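Local coordinates for glycogen synthase (Cyanobacterium sp. CLg1, PDB 6GNF), which belongs to the starch and bacterial glycogen synthase family of two-domain glycosyltransferases (GT-B fold) and binds ADP and a glycan, at residues Y91-K96 with D100-D105; A337-C342 with N379-I384; P79-Q84 with A216-A221; G364-I369 with E486-G491. All blocks are in the same frame, centred on the assembly; numbering follows the deposited sequence.

Interaction 1 (Y91-K96 with D100-D105)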
loop_
_atom_site.group_PDB
_atom_site.type_symbol
_atom_site.label_atom_id
_atom_site.label_comp_id
_atom_site.label_asym_id
_atom_site.label_seq_id
_atom_site.Cartn_x
_atom_site.Cartn_y
_atom_site.Cartn_z
ATOM N N TYR A 91 -17.907 19.063 -0.883
ATOM C CA TYR A 91 -17.064 18.369 -1.844
ATOM C C TYR A 91 -16.189 19.374 -2.570
ATOM O O TYR A 91 -16.651 20.414 -3.049
ATOM C CB TYR A 91 -17.905 17.599 -2.859
ATOM C CG TYR A 91 -18.746 16.489 -2.273
ATOM C CD1 TYR A 91 -18.182 15.264 -1.923
ATOM C CD2 TYR A 91 -20.119 16.646 -2.106
ATOM C CE1 TYR A 91 -18.956 14.236 -1.399
ATOM C CE2 TYR A 91 -20.904 15.629 -1.571
ATOM C CZ TYR A 91 -20.323 14.422 -1.220
ATOM O OH TYR A 91 -21.120 13.402 -0.695
ATOM N N PHE A 92 -14.889 19.101 -2.578
ATOM C CA PHE A 92 -13.943 19.848 -3.386
ATOM C C PHE A 92 -13.548 18.947 -4.544
ATOM O O PHE A 92 -13.700 17.729 -4.462
ATOM C CB PHE A 92 -12.726 20.256 -2.561
ATOM C CG PHE A 92 -12.983 21.408 -1.633
ATOM C CD1 PHE A 92 -13.835 21.260 -0.549
ATOM C CD2 PHE A 92 -12.380 22.629 -1.839
ATOM C CE1 PHE A 92 -14.078 22.313 0.313
ATOM C CE2 PHE A 92 -12.611 23.691 -0.985
ATOM C CZ PHE A 92 -13.467 23.533 0.093
ATOM N N HIS A 93 -13.020 19.548 -5.600
ATOM C CA HIS A 93 -12.838 18.857 -6.870
ATOM C C HIS A 93 -11.579 19.344 -7.561
ATOM O O HIS A 93 -11.377 20.538 -7.682
ATOM C CB HIS A 93 -14.074 19.108 -7.742
ATOM C CG HIS A 93 -14.038 18.425 -9.073
ATOM N ND1 HIS A 93 -14.903 18.749 -10.091
ATOM C CD2 HIS A 93 -13.244 17.441 -9.560
ATOM C CE1 HIS A 93 -14.641 18.000 -11.149
ATOM N NE2 HIS A 93 -13.638 17.199 -10.852
ATOM N N SER A 94 -10.709 18.413 -7.938
ATOM C CA SER A 94 -9.600 18.716 -8.839
ATOM C C SER A 94 -9.606 17.754 -10.016
ATOM O O SER A 94 -10.241 16.702 -9.951
ATOM C CB SER A 94 -8.246 18.726 -8.114
ATOM O OG SER A 94 -7.986 17.533 -7.407
ATOM N N TYR A 95 -8.975 18.172 -11.111
ATOM C CA TYR A 95 -8.998 17.415 -12.354
ATOM C C TYR A 95 -7.608 17.352 -12.930
ATOM O O TYR A 95 -6.944 18.364 -13.079
ATOM C CB TYR A 95 -10.033 18.009 -13.321
ATOM C CG TYR A 95 -10.175 17.232 -14.608
ATOM C CD1 TYR A 95 -9.289 17.426 -15.652
ATOM C CD2 TYR A 95 -11.167 16.268 -14.765
ATOM C CE1 TYR A 95 -9.397 16.699 -16.825
ATOM C CE2 TYR A 95 -11.291 15.555 -15.942
ATOM C CZ TYR A 95 -10.425 15.803 -16.978
ATOM O OH TYR A 95 -10.475 15.078 -18.146
ATOM N N LYS A 96 -7.098 16.142 -13.130
ATOM C CA LYS A 96 -5.716 15.972 -13.556
ATOM C C LYS A 96 -5.508 14.700 -14.377
ATOM O O LYS A 96 -5.845 13.603 -13.920
ATOM C CB LYS A 96 -4.811 15.945 -12.328
ATOM C CG LYS A 96 -3.425 16.516 -12.568
ATOM C CD LYS A 96 -2.574 16.441 -11.309
ATOM C CE LYS A 96 -2.034 15.038 -11.074
ATOM N NZ LYS A 96 -2.234 14.585 -9.671
ATOM N N ASP A 100 -10.869 12.746 -12.385
ATOM C CA ASP A 100 -11.484 13.620 -11.388
ATOM C C ASP A 100 -11.133 13.144 -9.989
ATOM O O ASP A 100 -11.343 11.986 -9.646
ATOM C CB ASP A 100 -13.004 13.615 -11.525
ATOM C CG ASP A 100 -13.463 14.230 -12.826
ATOM O OD1 ASP A 100 -13.589 15.482 -12.866
ATOM O OD2 ASP A 100 -13.649 13.529 -13.839
ATOM N N HIS A 101 -10.624 14.056 -9.168
ATOM C CA HIS A 101 -10.362 13.764 -7.768
ATOM C C HIS A 101 -11.341 14.571 -6.953
ATOM O O HIS A 101 -11.407 15.796 -7.067
ATOM C CB HIS A 101 -8.929 14.130 -7.410
ATOM C CG HIS A 101 -7.918 13.446 -8.268
ATOM N ND1 HIS A 101 -7.767 12.078 -8.287
ATOM C CD2 HIS A 101 -7.025 13.938 -9.154
ATOM C CE1 HIS A 101 -6.811 11.758 -9.141
ATOM N NE2 HIS A 101 -6.346 12.867 -9.681
ATOM N N ILE A 102 -12.198 13.864 -6.230
ATOM C CA ILE A 102 -13.189 14.480 -5.379
ATOM C C ILE A 102 -12.714 14.329 -3.946
ATOM O O ILE A 102 -12.332 13.237 -3.513
ATOM C CB ILE A 102 -14.557 13.784 -5.520
ATOM C CG1 ILE A 102 -14.955 13.635 -6.999
ATOM C CG2 ILE A 102 -15.618 14.523 -4.720
ATOM C CD1 ILE A 102 -14.931 14.917 -7.771
ATOM N N TRP A 103 -12.764 15.420 -3.196
ATOM C CA TRP A 103 -12.280 15.429 -1.829
ATOM C C TRP A 103 -13.405 15.774 -0.873
ATOM O O TRP A 103 -14.064 16.807 -1.002
ATOM C CB TRP A 103 -11.179 16.460 -1.679
ATOM C CG TRP A 103 -10.128 16.373 -2.726
ATOM C CD1 TRP A 103 -9.943 17.231 -3.760
ATOM C CD2 TRP A 103 -9.107 15.375 -2.842
ATOM N NE1 TRP A 103 -8.864 16.842 -4.512
ATOM C CE2 TRP A 103 -8.324 15.716 -3.963
ATOM C CE3 TRP A 103 -8.763 14.248 -2.096
ATOM C CZ2 TRP A 103 -7.238 14.960 -4.376
ATOM C CZ3 TRP A 103 -7.665 13.483 -2.507
ATOM C CH2 TRP A 103 -6.920 13.842 -3.638
ATOM N N VAL A 104 -13.610 14.905 0.105
ATOM C CA VAL A 104 -14.672 15.070 1.075
ATOM C C VAL A 104 -14.171 15.956 2.203
ATOM O O VAL A 104 -13.245 15.594 2.919
ATOM C CB VAL A 104 -15.115 13.707 1.632
ATOM C CG1 VAL A 104 -16.285 13.876 2.589
ATOM C CG2 VAL A 104 -15.489 12.772 0.495
ATOM N N ASP A 105 -14.815 17.103 2.383
ATOM C CA ASP A 105 -14.359 18.095 3.338
ATOM C C ASP A 105 -15.202 18.094 4.613
ATOM O O ASP A 105 -16.424 18.201 4.575
ATOM C CB ASP A 105 -14.395 19.482 2.717
ATOM C CG ASP A 105 -13.942 20.572 3.683
ATOM O OD1 ASP A 105 -12.760 20.619 4.094
ATOM O OD2 ASP A 105 -14.802 21.411 4.049
HETATM O O HOH W 1 -4.706 12.259 -11.732
#
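In the beta hairpin formed by strands 85-96 and 99-105, Phe-92 faces Trp-103 and Ser-94 faces His-101 as antiparallel hydrogen-bonded pairs. Phe-92 N donates to Trp-103 O at 2.9 Å, and Trp-103 N returns to Phe-92 O at 2.8 Å; the two backbone bonds between Ser-94 and His-101 are comparably short. On the face carrying His-93, Ile-102 and Asp-100, the first torsion of His-93 sets CG anti to its amide nitrogen (chi1 -179°), which brings the imidazole to the carboxylate. His-93 NE2 donates to Asp-100 OD1 over only 2.6 Å. The oxygen lies near the ring plane and uses its anti lone pair, yet the 143° angle at hydrogen makes this bond short but bent. The same Asp-100 OD1 meets the edge of the Tyr-95 ring at CD2, 3.2 Å away, and also accepts from the backbone of Gly-153. Ile-102 CD1 covers one face of the His-93 ring, 3.5 Å from CD2. The hairpin belongs to the mixed sheet of the Rossmann-like N-terminal domain, where strand 57-63 runs parallel to strand 99-105 and strand 72-82 flanks strand 85-96. On the face of Phe-92 and Trp-103, the indole NE1 of Trp-103 donates to Ser-94 OG at 3.1 Å, close to the ring plane. Arg-64 makes a cation-pi contact with Phe-92 and a salt bridge to Asp-105 OD1, while Arg-90 forms a salt bridge with OD2. Near the turn, a water donates to Lys-96 O at 2.8 Å and lies 2.7 Å from His-101 NE2, in the plane of that ring, while His-101 ND1 is bonded to Thr-60.

Interaction 2 (A337-C342 with N379-I384)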
loop_
_atom_site.group_PDB
_atom_site.type_symbol
_atom_site.label_atom_id
_atom_site.label_comp_id
_atom_site.label_asym_id
_atom_site.label_seq_id
_atom_site.Cartn_x
_atom_site.Cartn_y
_atom_site.Cartn_z
ATOM N N ALA A 337 27.954 8.219 -6.039
ATOM C CA ALA A 337 27.220 9.313 -5.397
ATOM C C ALA A 337 26.497 8.851 -4.127
ATOM O O ALA A 337 26.531 9.539 -3.103
ATOM C CB ALA A 337 26.225 9.926 -6.371
ATOM N N LEU A 338 25.848 7.692 -4.203
ATOM C CA LEU A 338 25.184 7.093 -3.044
ATOM C C LEU A 338 26.192 6.792 -1.945
ATOM O O LEU A 338 25.981 7.134 -0.782
ATOM C CB LEU A 338 24.470 5.801 -3.449
ATOM C CG LEU A 338 23.730 5.009 -2.369
ATOM C CD1 LEU A 338 22.635 5.845 -1.722
ATOM C CD2 LEU A 338 23.152 3.739 -2.973
ATOM N N GLN A 339 27.292 6.156 -2.325
ATOM C CA GLN A 339 28.349 5.816 -1.382
ATOM C C GLN A 339 28.829 7.043 -0.620
ATOM O O GLN A 339 28.919 7.007 0.610
ATOM C CB GLN A 339 29.518 5.138 -2.105
ATOM C CG GLN A 339 29.188 3.719 -2.535
ATOM C CD GLN A 339 30.296 3.051 -3.324
ATOM O OE1 GLN A 339 31.062 3.706 -4.025
ATOM N NE2 GLN A 339 30.373 1.728 -3.226
ATOM N N LYS A 340 29.173 8.102 -1.351
ATOM C CA LYS A 340 29.610 9.347 -0.725
ATOM C C LYS A 340 28.518 9.970 0.141
ATOM O O LYS A 340 28.789 10.434 1.241
ATOM C CB LYS A 340 30.072 10.363 -1.771
ATOM C CG LYS A 340 30.259 11.761 -1.201
ATOM C CD LYS A 340 31.260 12.581 -1.983
ATOM C CE LYS A 340 31.592 13.865 -1.239
ATOM N NZ LYS A 340 30.382 14.712 -1.042
ATOM N N GLU A 341 27.293 9.998 -0.360
ATOM C CA GLU A 341 26.182 10.579 0.395
ATOM C C GLU A 341 25.997 9.896 1.756
ATOM O O GLU A 341 25.611 10.538 2.727
ATOM C CB GLU A 341 24.883 10.490 -0.413
ATOM C CG GLU A 341 23.740 11.345 0.118
ATOM C CD GLU A 341 23.883 12.820 -0.187
ATOM O OE1 GLU A 341 24.978 13.282 -0.570
ATOM O OE2 GLU A 341 22.867 13.528 -0.043
ATOM N N CYS A 342 26.279 8.597 1.819
ATOM C CA CYS A 342 26.024 7.802 3.018
ATOM C C CYS A 342 27.253 7.639 3.909
ATOM O O CYS A 342 27.195 6.962 4.929
ATOM C CB CYS A 342 25.490 6.428 2.605
ATOM S SG CYS A 342 23.877 6.509 1.781
ATOM N N ASN A 379 31.382 -8.932 2.516
ATOM C CA ASN A 379 32.096 -7.880 1.773
ATOM C C ASN A 379 31.168 -7.070 0.880
ATOM O O ASN A 379 31.370 -6.965 -0.330
ATOM C CB ASN A 379 33.239 -8.460 0.936
ATOM C CG ASN A 379 34.320 -9.083 1.781
ATOM O OD1 ASN A 379 34.626 -10.267 1.648
ATOM N ND2 ASN A 379 34.919 -8.284 2.656
ATOM N N CYS A 380 30.135 -6.511 1.493
ATOM C CA CYS A 380 29.151 -5.706 0.779
ATOM C C CYS A 380 28.830 -4.450 1.571
ATOM O O CYS A 380 29.297 -4.281 2.696
ATOM C CB CYS A 380 27.871 -6.514 0.560
ATOM S SG CYS A 380 27.034 -7.006 2.085
ATOM N N GLN A 381 28.045 -3.567 0.966
ATOM C CA GLN A 381 27.554 -2.382 1.650
ATOM C C GLN A 381 26.041 -2.462 1.774
ATOM O O GLN A 381 25.382 -3.090 0.948
ATOM C CB GLN A 381 27.988 -1.118 0.907
ATOM C CG GLN A 381 29.469 -0.816 1.084
ATOM C CD GLN A 381 29.940 0.383 0.284
ATOM O OE1 GLN A 381 29.151 1.031 -0.402
ATOM N NE2 GLN A 381 31.235 0.676 0.362
ATOM N N VAL A 382 25.503 -1.855 2.829
ATOM C CA VAL A 382 24.063 -1.855 3.075
ATOM C C VAL A 382 23.594 -0.456 3.439
ATOM O O VAL A 382 24.158 0.191 4.319
ATOM C CB VAL A 382 23.662 -2.807 4.226
ATOM C CG1 VAL A 382 22.152 -2.794 4.425
ATOM C CG2 VAL A 382 24.152 -4.220 3.950
ATOM N N VAL A 383 22.551 -0.001 2.762
ATOM C CA VAL A 383 21.935 1.280 3.066
ATOM C C VAL A 383 20.478 1.026 3.412
ATOM O O VAL A 383 19.797 0.287 2.703
ATOM C CB VAL A 383 22.042 2.247 1.876
ATOM C CG1 VAL A 383 21.359 3.564 2.196
ATOM C CG2 VAL A 383 23.507 2.477 1.527
ATOM N N ILE A 384 20.018 1.616 4.516
ATOM C CA ILE A 384 18.673 1.366 5.035
ATOM C C ILE A 384 17.931 2.676 5.289
ATOM O O ILE A 384 18.385 3.512 6.063
ATOM C CB ILE A 384 18.728 0.578 6.359
ATOM C CG1 ILE A 384 19.709 -0.589 6.270
ATOM C CG2 ILE A 384 17.344 0.064 6.722
ATOM C CD1 ILE A 384 20.047 -1.194 7.613
#
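Gln-339, in the last turn of helix 327-341, and Gln-381, at the start of strand 381-385, reach across to each other with extended side chains that cross at about a right angle. Gln-339 NE2 donates to Gln-381 OE1 at 3.2 Å, but the geometry is poor: the angle at hydrogen is 140°, the C=O...N angle is 112°, and the donor stands above the carbonyl plane instead of on a lone pair. The amide planes are 56° apart. Gln-339 CG also comes within 3.4 Å of Gln-381 OE1, so this end of the contact is the closer one. Beside it lies an apolar pair with wider spacing. Cys-342 SG rests against both branches of Val-383, 3.9 Å from CG1 and 4.1 Å from CG2, with Ile-420 of helix 414-423 and Leu-344 also touching Val-383. Only 177 Å² is buried in all. Lys-340 and Glu-341, which take no part in the contact, are exposed to solvent; there Glu-341 makes a long, weak ion pair with Lys-415. The contact sets a helix against the parallel sheet of the Rossmann-like C-terminal domain, next to strand 352-356. Stronger anchors for both amides come from the loop between helix 327-341 and strand 352-356: Gln-339 OE1 accepts from Asp-347 N, and Gln-381 NE2 donates to Thr-345 O. With these second partners fixing each amide's flip, the long, bent mutual bond suggests that the two buried amides are satisfied mainly by the loop, while Cys-342 SG and Val-383 meet across the contact through apolar packing.

Interaction 3 (P79-Q84 with A216-A221)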
loop_
_atom_site.group_PDB
_atom_site.type_symbol
_atom_site.label_atom_id
_atom_site.label_comp_id
_atom_site.label_asym_id
_atom_site.label_seq_id
_atom_site.Cartn_x
_atom_site.Cartn_y
_atom_site.Cartn_z
ATOM N N PRO A 79 -25.839 15.810 3.398
ATOM C CA PRO A 79 -25.966 15.320 4.771
ATOM C C PRO A 79 -25.465 13.880 4.927
ATOM O O PRO A 79 -25.726 13.038 4.074
ATOM C CB PRO A 79 -27.471 15.424 5.063
ATOM C CG PRO A 79 -28.128 15.505 3.738
ATOM C CD PRO A 79 -27.147 16.142 2.807
ATOM N N VAL A 80 -24.733 13.630 6.012
ATOM C CA VAL A 80 -24.245 12.293 6.339
ATOM C C VAL A 80 -24.223 12.164 7.852
ATOM O O VAL A 80 -24.434 13.146 8.557
ATOM C CB VAL A 80 -22.820 12.026 5.787
ATOM C CG1 VAL A 80 -22.825 11.915 4.267
ATOM C CG2 VAL A 80 -21.849 13.102 6.237
ATOM N N ASN A 81 -23.963 10.955 8.327
ATOM C CA ASN A 81 -23.887 10.688 9.754
ATOM C C ASN A 81 -22.444 10.643 10.215
ATOM O O ASN A 81 -21.590 10.084 9.536
ATOM C CB ASN A 81 -24.557 9.364 10.059
ATOM C CG ASN A 81 -26.023 9.366 9.683
ATOM O OD1 ASN A 81 -26.782 10.248 10.100
ATOM N ND2 ASN A 81 -26.432 8.371 8.887
ATOM N N TYR A 82 -22.163 11.326 11.318
ATOM C CA TYR A 82 -20.894 11.184 12.010
ATOM C C TYR A 82 -21.220 10.472 13.306
ATOM O O TYR A 82 -21.565 11.106 14.290
ATOM C CB TYR A 82 -20.237 12.549 12.267
ATOM C CG TYR A 82 -18.928 12.448 13.022
ATOM C CD1 TYR A 82 -17.782 11.975 12.399
ATOM C CD2 TYR A 82 -18.853 12.785 14.364
ATOM C CE1 TYR A 82 -16.590 11.860 13.090
ATOM C CE2 TYR A 82 -17.672 12.671 15.064
ATOM C CZ TYR A 82 -16.545 12.213 14.428
ATOM O OH TYR A 82 -15.381 12.118 15.148
ATOM N N GLY A 83 -21.089 9.151 13.303
ATOM C CA GLY A 83 -21.628 8.349 14.389
ATOM C C GLY A 83 -23.120 8.620 14.473
ATOM O O GLY A 83 -23.817 8.589 13.475
ATOM N N GLN A 84 -23.604 8.939 15.657
ATOM C CA GLN A 84 -25.034 9.156 15.844
ATOM C C GLN A 84 -25.420 10.624 15.638
ATOM O O GLN A 84 -26.596 10.968 15.700
ATOM C CB GLN A 84 -25.433 8.636 17.220
ATOM C CG GLN A 84 -24.789 7.277 17.504
ATOM C CD GLN A 84 -25.539 6.467 18.536
ATOM O OE1 GLN A 84 -24.991 6.115 19.584
ATOM N NE2 GLN A 84 -26.806 6.174 18.252
ATOM N N ALA A 216 -22.742 3.221 16.103
ATOM C CA ALA A 216 -22.134 4.311 15.366
ATOM C C ALA A 216 -22.165 4.122 13.851
ATOM O O ALA A 216 -21.938 5.084 13.117
ATOM C CB ALA A 216 -20.700 4.521 15.830
ATOM N N LEU A 217 -22.419 2.906 13.383
ATOM C CA LEU A 217 -22.475 2.633 11.941
ATOM C C LEU A 217 -23.789 3.053 11.276
ATOM O O LEU A 217 -23.838 3.195 10.065
ATOM C CB LEU A 217 -22.223 1.143 11.685
ATOM C CG LEU A 217 -20.899 0.606 12.241
ATOM C CD1 LEU A 217 -20.734 -0.862 11.894
ATOM C CD2 LEU A 217 -19.728 1.415 11.711
ATOM N N ASN A 218 -24.838 3.263 12.067
ATOM C CA ASN A 218 -26.185 3.537 11.545
ATOM C C ASN A 218 -26.642 2.535 10.502
ATOM O O ASN A 218 -27.103 2.926 9.419
ATOM C CB ASN A 218 -26.282 4.948 10.963
ATOM C CG ASN A 218 -26.037 6.014 11.999
ATOM O OD1 ASN A 218 -26.881 6.280 12.857
ATOM N ND2 ASN A 218 -24.888 6.661 11.903
ATOM N N LEU A 219 -26.501 1.258 10.842
ATOM C CA LEU A 219 -26.986 0.184 10.009
ATOM C C LEU A 219 -27.929 -0.675 10.826
ATOM O O LEU A 219 -27.702 -0.895 12.020
ATOM C CB LEU A 219 -25.825 -0.663 9.520
ATOM C CG LEU A 219 -24.928 -0.042 8.462
ATOM C CD1 LEU A 219 -23.665 -0.868 8.311
ATOM C CD2 LEU A 219 -25.652 0.067 7.128
ATOM N N PRO A 220 -28.967 -1.213 10.176
ATOM C CA PRO A 220 -29.873 -2.096 10.883
ATOM C C PRO A 220 -29.241 -3.450 11.209
ATOM O O PRO A 220 -28.138 -3.748 10.752
ATOM C CB PRO A 220 -31.047 -2.239 9.918
ATOM C CG PRO A 220 -30.470 -1.994 8.573
ATOM C CD PRO A 220 -29.309 -1.071 8.749
ATOM N N ALA A 221 -29.921 -4.215 12.055
ATOM C CA ALA A 221 -29.381 -5.445 12.588
ATOM C C ALA A 221 -29.229 -6.536 11.539
ATOM O O ALA A 221 -28.559 -7.527 11.810
ATOM C CB ALA A 221 -30.245 -5.944 13.737
#
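Asn-218 ND2 donates to Gly-83 O at 2.7 Å with an angle of 162° at hydrogen. The acceptor sits in the plane of the asparagine amide, whereas seen from Gly-83 the donor stands well above the carbonyl plane. The bond is thus well aimed at the donor end and off the lone pairs at the acceptor end. The same Asn-218 ND2 lies 3.3 Å from Asn-81 CB, and the two asparagine side chains cross with their amide planes 39° apart; no bond between these amides supports the approach. A second close point is Gly-83 CA, whose hydrogen is directed at Ala-216 O across 3.5 Å. Here the backbones come very near, with 4.2 Å between Gly-83 CA and Ala-216 CA. The backbone angles of Gly-83 and Gln-84 are those of a type II' turn, and this turn connects strand 72-82, the outermost strand at one end of the N-terminal domain's mixed sheet, to strand 85-96. The loop 216-221, which follows strand 208-209, thereby abuts the tip of a hairpin at the sheet's border. Asn-218 has left-handed helical backbone angles, and its CG lies anti to its carbonyl carbon (chi1 -62°), with the amide reaching the turn. Farther out, two tyrosines of helix 177-186 hold the loop: Tyr-180 OH is bonded to Leu-217 O and Tyr-184 OH to Asn-218 O. On the strand side, Asn-81 N is bonded to Gln-141 OE1 of helix 132-144, and Tyr-82 OH to Asp-131.

Interaction 4 (G364-I369 with E486-G491)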
loop_
_atom_site.group_PDB
_atom_site.type_symbol
_atom_site.label_atom_id
_atom_site.label_comp_id
_atom_site.label_asym_id
_atom_site.label_seq_id
_atom_site.Cartn_x
_atom_site.Cartn_y
_atom_site.Cartn_z
ATOM N N GLY A 364 10.565 -6.331 7.774
ATOM C CA GLY A 364 11.772 -7.028 8.208
ATOM C C GLY A 364 13.015 -6.174 8.343
ATOM O O GLY A 364 14.129 -6.693 8.258
ATOM N N ALA A 365 12.840 -4.880 8.599
ATOM C CA ALA A 365 13.963 -3.990 8.875
ATOM C C ALA A 365 14.729 -4.449 10.115
ATOM O O ALA A 365 15.967 -4.354 10.167
ATOM C CB ALA A 365 13.477 -2.559 9.051
ATOM N N ASP A 366 14.006 -4.976 11.101
ATOM C CA ASP A 366 14.638 -5.528 12.310
ATOM C C ASP A 366 15.602 -6.685 12.004
ATOM O O ASP A 366 16.600 -6.863 12.702
ATOM C CB ASP A 366 13.585 -5.934 13.362
ATOM C CG ASP A 366 12.665 -7.066 12.899
ATOM O OD1 ASP A 366 12.246 -7.098 11.715
ATOM O OD2 ASP A 366 12.340 -7.927 13.746
ATOM N N VAL A 367 15.298 -7.445 10.955
ATOM C CA VAL A 367 16.155 -8.538 10.489
ATOM C C VAL A 367 17.479 -8.002 9.944
ATOM O O VAL A 367 18.555 -8.555 10.234
ATOM C CB VAL A 367 15.454 -9.372 9.389
ATOM C CG1 VAL A 367 16.395 -10.417 8.807
ATOM C CG2 VAL A 367 14.185 -10.020 9.932
ATOM N N ILE A 368 17.407 -6.918 9.169
ATOM C CA ILE A 368 18.609 -6.339 8.561
ATOM C C ILE A 368 19.554 -5.835 9.645
ATOM O O ILE A 368 20.747 -6.133 9.622
ATOM C CB ILE A 368 18.286 -5.188 7.582
ATOM C CG1 ILE A 368 17.381 -5.674 6.448
ATOM C CG2 ILE A 368 19.571 -4.621 6.984
ATOM C CD1 ILE A 368 16.878 -4.568 5.543
ATOM N N ILE A 369 19.004 -5.105 10.610
ATOM C CA ILE A 369 19.794 -4.569 11.713
ATOM C C ILE A 369 20.426 -5.691 12.539
ATOM O O ILE A 369 21.605 -5.623 12.878
ATOM C CB ILE A 369 18.943 -3.645 12.608
ATOM C CG1 ILE A 369 18.611 -2.357 11.850
ATOM C CG2 ILE A 369 19.673 -3.307 13.904
ATOM C CD1 ILE A 369 17.476 -1.559 12.456
ATOM N N GLU A 486 15.116 -15.876 18.978
ATOM C CA GLU A 486 15.168 -17.128 18.232
ATOM C C GLU A 486 14.741 -16.938 16.771
ATOM O O GLU A 486 15.533 -17.161 15.854
ATOM C CB GLU A 486 14.280 -18.169 18.942
ATOM C CG GLU A 486 13.844 -19.378 18.126
ATOM C CD GLU A 486 14.985 -20.308 17.795
ATOM O OE1 GLU A 486 14.893 -21.495 18.167
ATOM O OE2 GLU A 486 15.964 -19.856 17.167
ATOM N N LEU A 487 13.488 -16.540 16.572
ATOM C CA LEU A 487 12.924 -16.395 15.228
ATOM C C LEU A 487 13.575 -15.258 14.428
ATOM O O LEU A 487 13.717 -15.348 13.202
ATOM C CB LEU A 487 11.408 -16.184 15.302
ATOM C CG LEU A 487 10.592 -17.380 15.798
ATOM C CD1 LEU A 487 9.135 -16.986 16.001
ATOM C CD2 LEU A 487 10.706 -18.559 14.839
ATOM N N LEU A 488 13.995 -14.203 15.125
ATOM C CA LEU A 488 14.739 -13.107 14.504
ATOM C C LEU A 488 16.006 -13.624 13.835
ATOM O O LEU A 488 16.343 -13.209 12.722
ATOM C CB LEU A 488 15.100 -12.046 15.550
ATOM C CG LEU A 488 15.804 -10.769 15.077
ATOM C CD1 LEU A 488 14.959 -10.014 14.060
ATOM C CD2 LEU A 488 16.126 -9.877 16.264
ATOM N N GLN A 489 16.701 -14.535 14.508
ATOM C CA GLN A 489 17.961 -15.052 13.993
ATOM C C GLN A 489 17.741 -16.019 12.824
ATOM O O GLN A 489 18.577 -16.114 11.926
ATOM C CB GLN A 489 18.772 -15.710 15.117
ATOM C CG GLN A 489 20.278 -15.531 14.978
ATOM C CD GLN A 489 20.699 -14.073 14.865
ATOM O OE1 GLN A 489 21.549 -13.730 14.046
ATOM N NE2 GLN A 489 20.085 -13.205 15.666
ATOM N N GLN A 490 16.597 -16.694 12.802
ATOM C CA GLN A 490 16.233 -17.535 11.662
ATOM C C GLN A 490 15.993 -16.677 10.431
ATOM O O GLN A 490 16.368 -17.055 9.318
ATOM C CB GLN A 490 14.971 -18.338 11.957
ATOM C CG GLN A 490 15.109 -19.287 13.134
ATOM C CD GLN A 490 14.020 -20.337 13.173
ATOM O OE1 GLN A 490 14.246 -21.447 13.637
ATOM N NE2 GLN A 490 12.833 -19.994 12.685
ATOM N N GLY A 491 15.350 -15.530 10.637
ATOM C CA GLY A 491 15.152 -14.548 9.577
ATOM C C GLY A 491 16.471 -14.040 9.024
ATOM O O GLY A 491 16.644 -13.945 7.805
#
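The Asp-366 carboxylate has Leu-488 CD1 over one of its faces, above OD2 at 3.4 Å and not at the edge, while its other oxygen, OD1, is tied to Arg-432 by a salt bridge. The second flat group is the backbone carbonyl of Gly-491, over whose face Val-367 CG1 sits, 3.6 Å from the Gly-491 carbonyl carbon C. Both approaches belong to a helix-helix crossing in the Rossmann-like C-terminal domain: helix 365-370, with Gly-364 at its N-cap position, meets helix 485-503 at a signed angle of -80°, the short axes 9.1 Å apart at closest approach. Val-367 CA and Gly-491 CA are 6.2 Å apart, a closeness consistent with the lack of a side chain on Gly-491. Val-367, with CG1 anti to its backbone N (chi1 174°), sends that methyl onto the glycine and leaves the other beside the leucine; the two side chains slide past each other in opposite directions. The valine is further enclosed by Val-492 and Met-495, later on helix 485-503. Asp-366 takes the position between its own N and carbonyl carbon (chi1 64°), and its carboxylate meets the leucine without a bond to it; the salt bridge of OD1 to Arg-432 probably balances its charge. The valine-leucine contact is loose, with Val-367 CG2 lying 4.2 Å from Leu-488 CD1.

Interactions 1 and 3 lie in the N-terminal domain, interactions 2 and 4 in the C-terminal one. Along the chain, 91-96 with 100-105 is nested inside the loop closed by 79-84 with 216-221; their centres are about 24 Å apart, and neighbouring strands 72-82 and 85-96 join them in one mixed sheet. Interactions 2 and 4, with centres about 21 Å apart, alternate their segments and touch directly, Ile-384 CD1 meeting Ile-368 CG2 at 3.5 Å, so strand 381-385 packs on helix 365-370. Between the pairs the centres are about 41 to 52 Å apart, consistent with two separately built Rossmann-like halves. ADP lies about 11 Å from the Val-383 side chain, too far for direct contact.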